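Local coordinates for protein PlyCB (Streptococcus phage C1, PDB 4F87) that forms the ring of eight cell-wall binding subunits in the phage endolysin PlyC, which degrades host peptidoglycan to lyse the cell, at residues K41-E44 with T45-F49. Sequence-based numbering, arbitrary orientation.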
loop_
_atom_site.group_PDB
_atom_site.type_symbol
_atom_site.label_atom_id
_atom_site.label_comp_id
_atom_site.label_asym_id
_atom_site.label_seq_id
_atom_site.Cartn_x
_atom_site.Cartn_y
_atom_site.Cartn_z
ATOM N N LYS B 41 -4.473 -3.734 32.914
ATOM C CA LYS B 41 -4.299 -4.126 34.311
ATOM C C LYS B 41 -3.006 -4.836 34.644
ATOM O O LYS B 41 -2.521 -4.729 35.770
ATOM C CB LYS B 41 -5.491 -4.980 34.772
ATOM C CG LYS B 41 -6.768 -4.139 34.824
ATOM C CD LYS B 41 -7.983 -4.906 35.286
ATOM C CE LYS B 41 -9.261 -4.107 35.066
ATOM N NZ LYS B 41 -9.284 -2.796 35.780
ATOM N N ASP B 42 -2.438 -5.567 33.696
ATOM C CA ASP B 42 -1.266 -6.379 33.978
ATOM C C ASP B 42 -0.086 -6.085 33.063
ATOM O O ASP B 42 -0.240 -5.921 31.859
ATOM C CB ASP B 42 -1.624 -7.856 33.835
ATOM C CG ASP B 42 -2.621 -8.328 34.878
ATOM O OD1 ASP B 42 -2.248 -8.389 36.080
ATOM O OD2 ASP B 42 -3.777 -8.611 34.509
ATOM N N ILE B 43 1.126 -6.139 33.629
ATOM C CA ILE B 43 2.325 -5.904 32.855
ATOM C C ILE B 43 2.524 -6.953 31.753
ATOM O O ILE B 43 3.074 -6.611 30.697
ATOM C CB ILE B 43 3.574 -5.754 33.767
ATOM C CG1 ILE B 43 4.727 -5.013 33.048
ATOM C CG2 ILE B 43 4.037 -7.085 34.348
ATOM C CD1 ILE B 43 4.456 -3.497 32.761
ATOM N N GLU B 44 2.017 -8.177 31.943
ATOM C CA GLU B 44 2.130 -9.174 30.886
ATOM C C GLU B 44 1.489 -8.657 29.590
ATOM O O GLU B 44 2.047 -8.846 28.510
ATOM C CB GLU B 44 1.449 -10.459 31.338
ATOM C CG GLU B 44 1.403 -11.489 30.219
ATOM C CD GLU B 44 0.720 -12.787 30.568
ATOM O OE1 GLU B 44 -0.287 -12.765 31.304
ATOM O OE2 GLU B 44 1.145 -13.823 30.014
ATOM N N THR B 45 0.318 -8.006 29.704
ATOM C CA THR B 45 -0.401 -7.479 28.550
ATOM C C THR B 45 0.365 -6.341 27.918
ATOM O O THR B 45 0.362 -6.215 26.693
ATOM C CB THR B 45 -1.787 -7.035 29.014
ATOM O OG1 THR B 45 -2.431 -8.121 29.721
ATOM C CG2 THR B 45 -2.663 -6.571 27.847
ATOM N N VAL B 46 0.988 -5.474 28.747
ATOM C CA VAL B 46 1.797 -4.402 28.189
ATOM C C VAL B 46 2.920 -5.017 27.330
ATOM O O VAL B 46 3.141 -4.596 26.190
ATOM C CB VAL B 46 2.393 -3.547 29.325
ATOM C CG1 VAL B 46 3.397 -2.518 28.777
ATOM C CG2 VAL B 46 1.272 -2.851 30.107
ATOM N N GLN B 47 3.623 -6.000 27.875
ATOM C CA GLN B 47 4.728 -6.612 27.122
ATOM C C GLN B 47 4.227 -7.309 25.858
ATOM O O GLN B 47 4.884 -7.216 24.812
ATOM C CB GLN B 47 5.527 -7.555 28.013
ATOM C CG GLN B 47 6.201 -6.815 29.165
ATOM C CD GLN B 47 6.797 -7.775 30.178
ATOM O OE1 GLN B 47 6.173 -8.744 30.654
ATOM N NE2 GLN B 47 8.002 -7.469 30.594
ATOM N N GLY B 48 3.054 -7.938 25.928
ATOM C CA GLY B 48 2.467 -8.567 24.756
ATOM C C GLY B 48 2.172 -7.570 23.649
ATOM O O GLY B 48 2.617 -7.741 22.502
ATOM N N PHE B 49 1.476 -6.460 24.003
ATOM C CA PHE B 49 1.185 -5.462 22.972
ATOM C C PHE B 49 2.415 -4.716 22.494
ATOM O O PHE B 49 2.426 -4.297 21.335
ATOM C CB PHE B 49 0.085 -4.498 23.431
ATOM C CG PHE B 49 -1.266 -5.128 23.162
ATOM C CD1 PHE B 49 -1.858 -5.033 21.906
ATOM C CD2 PHE B 49 -1.885 -5.920 24.120
ATOM C CE1 PHE B 49 -3.063 -5.685 21.615
ATOM C CE2 PHE B 49 -3.092 -6.566 23.837
ATOM C CZ PHE B 49 -3.669 -6.465 22.580
#
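Asp42 O receives two weak backbone bonds, from Thr45 N at 3.1 Å and from Val46 N at 3.4 Å. The next two carbonyls are gripped more firmly. Gln47 N donates to Ile43 O at 2.9 Å, with an N-H...O angle of 169°. Gly48 N donates to Glu44 O, also at 2.9 Å. This is the first turn of helix 43-50, which follows strand 36-40 of the mixed sheet. Asp42 holds the N-cap position, yet its carboxylate makes no capping bond. Asp42 OD2 instead accepts a hydrogen bond from Ser59 OG of the second subunit of the octamer. In Glu44, CG is anti to the backbone N (chi1 174°) and the chain beyond it is extended, which carries the carboxylate to the second subunit. Its OE1 is hydrogen-bonded to Thr21 OG1 and its OE2 to Asp22 N, both of the second subunit. Thr45 OG1 is hydrogen-bonded to Asp62 OD2 there, so Asp42, Glu44 and Thr45 each have their polar ends bonded across the subunit interface. On another side of the turn, the end of Ile43 lies obliquely across Val46, CD1 standing 4.0 Å from Val46 CB. Val46 also packs on Ile40 and on Tyr29, a residue that interacts with the host cell wall. The aliphatic part of Gln47 lies alongside the carbonyl of Ile43, with Gln47 CG 3.5 Å from Ile43 O.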